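Local coordinates for protein amide synthase (Vibrio cholerae, PDB 1L5A) that acts as an NRPS condensation enzyme of vibriobactin biosynthesis, an amide synthase that probably joins an acyl group to an amine, at residues E314-E317 with Q318-L322; Q89-Q92 with D93-R96; E166-A169 with A170-T173. One frame throughout, in Å; residues are numbered along the deposited sequence.

Contact 1: residues E314-E317 with Q318-L322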
ATOM      1  N   GLU A 314     -23.952   0.936  -0.734  1.00 27.94           N
ATOM      2  CA  GLU A 314     -24.970   1.488   0.150  1.00 28.21           C
ATOM      3  C   GLU A 314     -24.528   2.877   0.530  1.00 33.31           C
ATOM      4  O   GLU A 314     -25.346   3.794   0.647  1.00 38.78           O
ATOM      5  CB  GLU A 314     -25.133   0.648   1.427  1.00 26.23           C
ATOM      6  CG  GLU A 314     -25.692  -0.763   1.218  1.00 26.41           C
ATOM      7  CD  GLU A 314     -24.647  -1.759   0.735  1.00 33.83           C
ATOM      8  OE1 GLU A 314     -23.446  -1.408   0.752  1.00 37.38           O
ATOM      9  OE2 GLU A 314     -25.024  -2.899   0.361  1.00 33.50           O
ATOM     10  N   GLN A 315     -23.216   3.021   0.724  1.00 39.54           N
ATOM     11  CA  GLN A 315     -22.617   4.301   1.099  1.00 34.09           C
ATOM     12  C   GLN A 315     -22.769   5.253  -0.081  1.00 30.95           C
ATOM     13  O   GLN A 315     -23.139   6.408   0.095  1.00 29.24           O
ATOM     14  CB  GLN A 315     -21.131   4.128   1.450  1.00 28.15           C
ATOM     15  CG  GLN A 315     -20.467   5.420   1.924  1.00 21.43           C
ATOM     16  CD  GLN A 315     -21.141   5.936   3.164  1.00 36.88           C
ATOM     17  OE1 GLN A 315     -21.217   5.234   4.176  1.00 40.75           O
ATOM     18  NE2 GLN A 315     -21.655   7.158   3.099  1.00 34.30           N
ATOM     19  N   ILE A 316     -22.474   4.757  -1.281  1.00 25.11           N
ATOM     20  CA  ILE A 316     -22.628   5.565  -2.479  1.00 29.80           C
ATOM     21  C   ILE A 316     -24.088   6.049  -2.518  1.00 32.20           C
ATOM     22  O   ILE A 316     -24.335   7.234  -2.707  1.00 35.02           O
ATOM     23  CB  ILE A 316     -22.322   4.763  -3.773  1.00 28.34           C
ATOM     24  CG1 ILE A 316     -20.853   4.341  -3.803  1.00 24.26           C
ATOM     25  CG2 ILE A 316     -22.628   5.611  -4.988  1.00 30.38           C
ATOM     26  CD1 ILE A 316     -20.430   3.669  -5.108  1.00 20.68           C
ATOM     27  N   GLU A 317     -25.045   5.150  -2.307  1.00 28.62           N
ATOM     28  CA  GLU A 317     -26.449   5.559  -2.325  1.00 39.81           C
ATOM     29  C   GLU A 317     -26.629   6.791  -1.437  1.00 44.40           C
ATOM     30  O   GLU A 317     -27.238   7.784  -1.863  1.00 45.01           O
ATOM     31  CB  GLU A 317     -27.388   4.435  -1.844  1.00 29.65           C
ATOM     32  CG  GLU A 317     -27.418   3.177  -2.726  1.00 31.18           C
ATOM     33  CD  GLU A 317     -28.315   2.070  -2.157  1.00 38.09           C
ATOM     34  OE1 GLU A 317     -28.428   1.956  -0.911  1.00 36.44           O
ATOM     35  OE2 GLU A 317     -28.904   1.306  -2.958  1.00 47.15           O
ATOM     36  N   GLN A 318     -26.106   6.733  -0.213  1.00 43.64           N
ATOM     37  CA  GLN A 318     -26.224   7.869   0.705  1.00 47.73           C
ATOM     38  C   GLN A 318     -25.542   9.110   0.130  1.00 45.56           C
ATOM     39  O   GLN A 318     -26.083  10.214   0.194  1.00 44.88           O
ATOM     40  CB  GLN A 318     -25.590   7.565   2.065  1.00 46.59           C
ATOM     41  CG  GLN A 318     -26.400   6.683   2.998  1.00 60.23           C
ATOM     42  CD  GLN A 318     -25.768   6.601   4.385  1.00 70.23           C
ATOM     43  OE1 GLN A 318     -25.607   7.631   5.055  1.00 67.31           O
ATOM     44  NE2 GLN A 318     -25.394   5.381   4.820  1.00 60.40           N
ATOM     45  N   ASP A 319     -24.350   8.919  -0.423  1.00 38.43           N
ATOM     46  CA  ASP A 319     -23.592  10.022  -0.986  1.00 39.45           C
ATOM     47  C   ASP A 319     -24.366  10.700  -2.109  1.00 43.45           C
ATOM     48  O   ASP A 319     -24.292  11.914  -2.282  1.00 46.29           O
ATOM     49  CB  ASP A 319     -22.238   9.535  -1.516  1.00 28.33           C
ATOM     50  CG  ASP A 319     -21.263   9.153  -0.405  1.00 37.41           C
ATOM     51  OD1 ASP A 319     -21.579   9.311   0.801  1.00 35.22           O
ATOM     52  OD2 ASP A 319     -20.160   8.686  -0.746  1.00 47.17           O
ATOM     53  N   GLN A 320     -25.117   9.914  -2.867  1.00 44.67           N
ATOM     54  CA  GLN A 320     -25.884  10.443  -3.982  1.00 37.93           C
ATOM     55  C   GLN A 320     -27.244  10.974  -3.577  1.00 35.44           C
ATOM     56  O   GLN A 320     -28.068  11.239  -4.435  1.00 42.85           O
ATOM     57  CB  GLN A 320     -26.077   9.374  -5.047  1.00 34.89           C
ATOM     58  CG  GLN A 320     -24.808   8.889  -5.654  1.00 41.90           C
ATOM     59  CD  GLN A 320     -24.234   9.881  -6.621  1.00 41.33           C
ATOM     60  OE1 GLN A 320     -24.810  10.129  -7.684  1.00 43.54           O
ATOM     61  NE2 GLN A 320     -23.092  10.457  -6.268  1.00 38.73           N
ATOM     62  N   GLY A 321     -27.501  11.109  -2.285  1.00 31.66           N
ATOM     63  CA  GLY A 321     -28.786  11.651  -1.885  1.00 36.44           C
ATOM     64  C   GLY A 321     -30.010  10.760  -1.724  1.00 43.19           C
ATOM     65  O   GLY A 321     -31.030  11.244  -1.238  1.00 43.06           O
ATOM     66  N   LEU A 322     -29.958   9.489  -2.118  1.00 44.45           N
ATOM     67  CA  LEU A 322     -31.136   8.645  -1.922  1.00 45.30           C
ATOM     68  C   LEU A 322     -31.444   8.687  -0.432  1.00 46.57           C
ATOM     69  O   LEU A 322     -30.538   8.900   0.377  1.00 49.39           O
ATOM     70  CB  LEU A 322     -30.876   7.187  -2.304  1.00 39.16           C
ATOM     71  CG  LEU A 322     -30.053   6.852  -3.543  1.00 45.79           C
ATOM     72  CD1 LEU A 322     -30.342   5.401  -3.912  1.00 31.30           C
ATOM     73  CD2 LEU A 322     -30.372   7.795  -4.689  1.00 35.87           C
TER
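Q315 and D319 meet one turn apart on helix 313-319 and are joined by a side-chain hydrogen bond. Q315 NE2 gives it to D319 OD1 at 3.1 Å, with an N-H...O angle of 163°. The carboxylate oxygen lies in the plane of the Q315 amide, but the amide comes to OD1 from above the carboxylate plane. The two flat groups are turned 47° against each other. Q315 first sends CG anti to its backbone N (chi1 -177°), then bends at chi2, which carries the amide forward to D319 on the next turn. The other oxygen of D319, OD2, is held by Y311 OH, so both oxygens of this carboxylate are gripped.

I316 and Q320 lie side by side and point the same way; I316 CG2 is 4.0 Å from Q320 CG. The backbone then closes with a Schellman motif. L322 N bonds E317 O at 3.2 Å, and G321 N bonds Q318 O at 3.0 Å. G321 is the C-prime residue and has positive phi. The turn brings L322 back over E317, where CD1 of L322 rests 3.7 Å from E317 CB. Beyond that contact the E317 chain runs on extended, and its OE2 accepts from Y328 N.

The contact lies at the surface of the chain. Q318 packs on Q231 of the second subunit. Helix 175-189 packs against one face of the contact: Q315 touches Y177, I316 touches W184, D319 touches K181 and Q320 touches L188.

Contact 2: residues Q89-Q92 with D93-R96; sequences QIEQ and DLQR
The C-terminal end of helix 82-94 carries this contact. That helix is the crossover of a beta-alpha-beta unit, between the parallel strands 72-75 and 107-114. E91 and Q95 meet on its exposed side, and I90, D93 and L94 face the sheet.

Backbone bonds from i+4 to i run on to Q95 N. L94 N reaches I90 O at 3.1 Å, and Q95 N reaches E91 O at 2.8 Å. Q95 is the first residue to leave helical angles, yet its side chain still runs back to the previous turn.

On the sheet side, I90 touches L119, Y121 and L354, and L94 touches A24, Y121 and L354. D93 turns its carboxylate to strand 117-125. There OD2 forms a salt bridge with R123, and OD1 takes a hydrogen bond from Y121 OH. Both oxygens of this buried acid are therefore satisfied by the sheet.

Across the contact, L94 and E91 cross at about a right angle, and L94 CD1 lies 3.9 Å from E91 OE1. The other oxygen of E91 serves Q95. A chi1 of -180° sets E91 CG beside the carbonyl carbon, and the bend at chi2 brings the carboxylate across to the end of the Q95 chain. Its plane is 65° from that of the amide. Q95 NE2 donates to the anti lone pair of E91 OE2 at 2.9 Å, with an N-H...O angle of 159°.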
ATOM      1  N   GLN A  89     -36.383 -33.442   4.529  1.00 38.93           N
ATOM      2  CA  GLN A  89     -35.791 -32.660   5.600  1.00 37.48           C
ATOM      3  C   GLN A  89     -35.040 -31.471   5.041  1.00 40.38           C
ATOM      4  O   GLN A  89     -34.936 -30.435   5.694  1.00 38.54           O
ATOM      5  CB  GLN A  89     -34.867 -33.533   6.452  1.00 40.72           C
ATOM      6  CG  GLN A  89     -35.586 -34.684   7.156  1.00 29.41           C
ATOM      7  CD  GLN A  89     -34.677 -35.438   8.075  1.00 34.77           C
ATOM      8  OE1 GLN A  89     -34.430 -35.012   9.200  1.00 42.39           O
ATOM      9  NE2 GLN A  89     -34.147 -36.559   7.598  1.00 37.06           N
ATOM     10  N   ILE A  90     -34.517 -31.606   3.830  1.00 37.53           N
ATOM     11  CA  ILE A  90     -33.818 -30.482   3.243  1.00 39.85           C
ATOM     12  C   ILE A  90     -34.849 -29.398   2.916  1.00 40.46           C
ATOM     13  O   ILE A  90     -34.630 -28.210   3.188  1.00 37.42           O
ATOM     14  CB  ILE A  90     -33.040 -30.900   1.980  1.00 36.47           C
ATOM     15  CG1 ILE A  90     -31.823 -31.734   2.397  1.00 37.32           C
ATOM     16  CG2 ILE A  90     -32.610 -29.666   1.197  1.00 36.15           C
ATOM     17  CD1 ILE A  90     -30.934 -32.198   1.265  1.00 27.36           C
ATOM     18  N   GLU A  91     -35.982 -29.811   2.357  1.00 36.96           N
ATOM     19  CA  GLU A  91     -37.028 -28.856   2.007  1.00 43.68           C
ATOM     20  C   GLU A  91     -37.582 -28.279   3.286  1.00 46.66           C
ATOM     21  O   GLU A  91     -37.955 -27.116   3.345  1.00 52.18           O
ATOM     22  CB  GLU A  91     -38.147 -29.540   1.222  1.00 46.48           C
ATOM     23  CG  GLU A  91     -39.293 -28.632   0.798  1.00 52.59           C
ATOM     24  CD  GLU A  91     -38.864 -27.485  -0.118  1.00 59.53           C
ATOM     25  OE1 GLU A  91     -37.911 -27.647  -0.917  1.00 55.96           O
ATOM     26  OE2 GLU A  91     -39.508 -26.415  -0.055  1.00 64.33           O
ATOM     27  N   GLN A  92     -37.631 -29.091   4.330  1.00 46.82           N
ATOM     28  CA  GLN A  92     -38.151 -28.598   5.588  1.00 48.46           C
ATOM     29  C   GLN A  92     -37.332 -27.385   6.022  1.00 44.83           C
ATOM     30  O   GLN A  92     -37.884 -26.358   6.400  1.00 43.46           O
ATOM     31  CB  GLN A  92     -38.090 -29.695   6.651  1.00 55.97           C
ATOM     32  CG  GLN A  92     -38.558 -29.253   8.023  1.00 65.80           C
ATOM     33  CD  GLN A  92     -39.977 -28.720   8.005  1.00 72.53           C
ATOM     34  OE1 GLN A  92     -40.914 -29.437   7.646  1.00 70.92           O
ATOM     35  NE2 GLN A  92     -40.143 -27.455   8.393  1.00 68.54           N
ATOM     36  N   ASP A  93     -36.010 -27.490   5.953  1.00 43.64           N
ATOM     37  CA  ASP A  93     -35.181 -26.367   6.368  1.00 41.86           C
ATOM     38  C   ASP A  93     -35.362 -25.169   5.436  1.00 43.61           C
ATOM     39  O   ASP A  93     -35.389 -24.022   5.887  1.00 37.64           O
ATOM     40  CB  ASP A  93     -33.716 -26.783   6.450  1.00 39.33           C
ATOM     41  CG  ASP A  93     -32.807 -25.628   6.812  1.00 41.61           C
ATOM     42  OD1 ASP A  93     -32.206 -25.044   5.885  1.00 42.54           O
ATOM     43  OD2 ASP A  93     -32.699 -25.299   8.014  1.00 33.24           O
ATOM     44  N   LEU A  94     -35.481 -25.427   4.139  1.00 37.34           N
ATOM     45  CA  LEU A  94     -35.709 -24.346   3.192  1.00 39.25           C
ATOM     46  C   LEU A  94     -37.022 -23.636   3.524  1.00 43.89           C
ATOM     47  O   LEU A  94     -37.136 -22.427   3.387  1.00 51.88           O
ATOM     48  CB  LEU A  94     -35.776 -24.887   1.768  1.00 30.53           C
ATOM     49  CG  LEU A  94     -34.404 -25.236   1.203  1.00 30.83           C
ATOM     50  CD1 LEU A  94     -34.551 -25.828  -0.188  1.00 28.47           C
ATOM     51  CD2 LEU A  94     -33.538 -23.982   1.170  1.00 20.80           C
ATOM     52  N   GLN A  95     -38.015 -24.389   3.972  1.00 50.32           N
ATOM     53  CA  GLN A  95     -39.298 -23.804   4.314  1.00 51.78           C
ATOM     54  C   GLN A  95     -39.359 -23.357   5.763  1.00 58.32           C
ATOM     55  O   GLN A  95     -40.435 -23.004   6.244  1.00 66.68           O
ATOM     56  CB  GLN A  95     -40.428 -24.806   4.066  1.00 50.71           C
ATOM     57  CG  GLN A  95     -40.860 -24.957   2.613  1.00 53.28           C
ATOM     58  CD  GLN A  95     -42.032 -25.926   2.449  1.00 49.64           C
ATOM     59  OE1 GLN A  95     -42.913 -25.997   3.313  1.00 48.96           O
ATOM     60  NE2 GLN A  95     -42.052 -26.665   1.332  1.00 41.06           N
ATOM     61  N   ARG A  96     -38.238 -23.366   6.479  1.00 60.42           N
ATOM     62  CA  ARG A  96     -38.316 -22.954   7.878  1.00 63.79           C
ATOM     63  C   ARG A  96     -38.674 -21.473   7.982  1.00 68.49           C
ATOM     64  O   ARG A  96     -38.518 -20.714   7.016  1.00 62.09           O
ATOM     65  CB  ARG A  96     -37.009 -23.249   8.622  1.00 62.12           C
ATOM     66  CG  ARG A  96     -36.030 -22.091   8.701  1.00 63.75           C
ATOM     67  CD  ARG A  96     -35.408 -21.794   7.357  1.00 63.85           C
ATOM     68  NE  ARG A  96     -34.437 -20.713   7.436  1.00 60.27           N
ATOM     69  CZ  ARG A  96     -33.627 -20.370   6.445  1.00 57.96           C
ATOM     70  NH1 ARG A  96     -33.669 -21.033   5.300  1.00 53.56           N
ATOM     71  NH2 ARG A  96     -32.791 -19.348   6.594  1.00 64.36           N
TER

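Contact 3: residues E166-A169 with A170-T173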
ATOM      1  N   GLU A 166     -11.176  -5.659  11.917  1.00 29.43           N
ATOM      2  CA  GLU A 166     -10.093  -4.712  12.137  1.00 34.01           C
ATOM      3  C   GLU A 166      -9.628  -4.104  10.820  1.00 34.11           C
ATOM      4  O   GLU A 166      -9.491  -2.881  10.691  1.00 31.74           O
ATOM      5  CB  GLU A 166      -8.923  -5.402  12.815  1.00 35.07           C
ATOM      6  CG  GLU A 166      -9.097  -5.583  14.300  1.00 42.96           C
ATOM      7  CD  GLU A 166      -8.147  -6.626  14.848  1.00 56.05           C
ATOM      8  OE1 GLU A 166      -7.184  -7.012  14.122  1.00 51.55           O
ATOM      9  OE2 GLU A 166      -8.372  -7.053  16.001  1.00 60.94           O
ATOM     10  N   GLU A 167      -9.393  -4.960   9.835  1.00 25.15           N
ATOM     11  CA  GLU A 167      -8.957  -4.472   8.544  1.00 27.78           C
ATOM     12  C   GLU A 167     -10.008  -3.487   7.994  1.00 30.15           C
ATOM     13  O   GLU A 167      -9.663  -2.375   7.580  1.00 30.61           O
ATOM     14  CB  GLU A 167      -8.730  -5.656   7.586  1.00 20.66           C
ATOM     15  CG  GLU A 167      -8.038  -5.287   6.290  1.00 11.45           C
ATOM     16  CD  GLU A 167      -8.046  -6.419   5.302  1.00 23.17           C
ATOM     17  OE1 GLU A 167      -7.103  -7.234   5.299  1.00 30.29           O
ATOM     18  OE2 GLU A 167      -9.020  -6.513   4.532  1.00 25.77           O
ATOM     19  N   GLU A 168     -11.283  -3.875   8.037  1.00 28.41           N
ATOM     20  CA  GLU A 168     -12.350  -3.029   7.521  1.00 28.17           C
ATOM     21  C   GLU A 168     -12.424  -1.723   8.295  1.00 33.26           C
ATOM     22  O   GLU A 168     -12.659  -0.650   7.717  1.00 32.09           O
ATOM     23  CB  GLU A 168     -13.700  -3.762   7.570  1.00 22.98           C
ATOM     24  CG  GLU A 168     -14.886  -3.012   6.893  1.00 21.15           C
ATOM     25  CD  GLU A 168     -14.775  -2.894   5.357  1.00 26.82           C
ATOM     26  OE1 GLU A 168     -13.814  -3.422   4.764  1.00 34.08           O
ATOM     27  OE2 GLU A 168     -15.660  -2.270   4.733  1.00 30.52           O
ATOM     28  N   ALA A 169     -12.212  -1.806   9.601  1.00 30.11           N
ATOM     29  CA  ALA A 169     -12.240  -0.607  10.432  1.00 35.35           C
ATOM     30  C   ALA A 169     -11.141   0.383  10.014  1.00 38.84           C
ATOM     31  O   ALA A 169     -11.385   1.588   9.868  1.00 43.57           O
ATOM     32  CB  ALA A 169     -12.059  -0.985  11.890  1.00 27.12           C
ATOM     33  N   ALA A 170      -9.936  -0.137   9.826  1.00 30.44           N
ATOM     34  CA  ALA A 170      -8.801   0.674   9.436  1.00 32.20           C
ATOM     35  C   ALA A 170      -9.054   1.337   8.086  1.00 36.10           C
ATOM     36  O   ALA A 170      -8.678   2.500   7.871  1.00 36.39           O
ATOM     37  CB  ALA A 170      -7.524  -0.199   9.375  1.00 18.10           C
ATOM     38  N   TYR A 171      -9.672   0.590   7.173  1.00 36.42           N
ATOM     39  CA  TYR A 171      -9.978   1.110   5.838  1.00 34.53           C
ATOM     40  C   TYR A 171     -10.967   2.275   5.891  1.00 38.01           C
ATOM     41  O   TYR A 171     -10.812   3.257   5.159  1.00 32.39           O
ATOM     42  CB  TYR A 171     -10.582   0.027   4.953  1.00 27.06           C
ATOM     43  CG  TYR A 171     -11.297   0.614   3.765  1.00 25.83           C
ATOM     44  CD1 TYR A 171     -10.579   1.077   2.664  1.00 19.31           C
ATOM     45  CD2 TYR A 171     -12.697   0.765   3.761  1.00 27.09           C
ATOM     46  CE1 TYR A 171     -11.213   1.679   1.584  1.00 28.07           C
ATOM     47  CE2 TYR A 171     -13.359   1.374   2.683  1.00 27.07           C
ATOM     48  CZ  TYR A 171     -12.602   1.831   1.589  1.00 34.59           C
ATOM     49  OH  TYR A 171     -13.205   2.436   0.503  1.00 28.64           O
ATOM     50  N   LEU A 172     -11.982   2.150   6.748  1.00 29.87           N
ATOM     51  CA  LEU A 172     -12.998   3.188   6.887  1.00 38.93           C
ATOM     52  C   LEU A 172     -12.466   4.518   7.398  1.00 41.70           C
ATOM     53  O   LEU A 172     -13.120   5.553   7.233  1.00 41.40           O
ATOM     54  CB  LEU A 172     -14.115   2.720   7.821  1.00 32.28           C
ATOM     55  CG  LEU A 172     -15.040   1.663   7.229  1.00 42.70           C
ATOM     56  CD1 LEU A 172     -16.117   1.391   8.243  1.00 31.09           C
ATOM     57  CD2 LEU A 172     -15.646   2.135   5.883  1.00 32.73           C
ATOM     58  N   THR A 173     -11.298   4.483   8.039  1.00 40.84           N
ATOM     59  CA  THR A 173     -10.679   5.692   8.571  1.00 39.46           C
ATOM     60  C   THR A 173      -9.464   6.088   7.754  1.00 36.09           C
ATOM     61  O   THR A 173      -8.838   7.092   8.038  1.00 43.48           O
ATOM     62  CB  THR A 173     -10.213   5.516  10.027  1.00 41.33           C
ATOM     63  OG1 THR A 173      -9.360   4.365  10.116  1.00 47.08           O
ATOM     64  CG2 THR A 173     -11.413   5.370  10.973  1.00 32.34           C
TER
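Y171 and E168 form the buried side of this contact, near the end of helix 161-172. E168 O lies at the edge of the Y171 ring, near its plane. The same oxygen takes the L172 N-H at 3.0 Å, and L172 CG sits 3.4 Å from it, although the L172 side chain is exposed. One residue earlier, Y171 N bonds E167 O at 3.0 Å, with the donor in the carbonyl plane.

The acids on this side work outward. In E168 the first torsion (chi1 -173°) points CG away from the backbone N, and the bend at chi2 turns the carboxylate toward the tyrosine. OE2 comes no nearer to the ring than 4.4 Å, at Y171 CD2. E168 OE1 makes a salt bridge with R310. E167 reaches the same arginine through OE2, which also accepts from S266 OG, while its OE1 takes the N-H of V267. R310 is thus shared by two carboxylates, and it also touches the Y171 side chain.

The solvent side is looser. E166, A169, A170, L172 and T173 are exposed, and the alanines offer only methyl groups. A170 N still bonds E166 O at 2.9 Å, but the last bond, T173 N to A169 O, is weak at 3.4 Å. The T173 hydroxyl makes a bond of its own. With chi1 at 54°, OG1 turns back and donates to A170 O at 3.0 Å, from above the carbonyl plane. T173 N reaches A170 O from the same face. The T173 carbonyl accepts from W264 of the second subunit.

Helix 161-172 soon gives way to helix 175-189 of the condensation domain. The salt bridges of E167 and E168 to R310 tie it to a loop, and the hydrogen bond of Y171 OH with D180 ties it to that next helix.

From the N terminus the order is contact 2, contact 3, contact 1. They run in series: none nests in or crosses another. Each joins adjacent turns of one helix near its C-terminal end, so none closes a long loop. Contact 2 stands apart, with its centre about 37 Å from that of contact 1 and 38 Å from that of contact 3. It ties helix 82-94 to the five-stranded sheet. Contacts 3 and 1 are nearer neighbours, about 7 Å apart at their nearest atoms. Both pack on helix 175-189, where Y177 touches L172 and Q315; Y311, in a loop, touches Y171 and I316. Both also meet the second subunit.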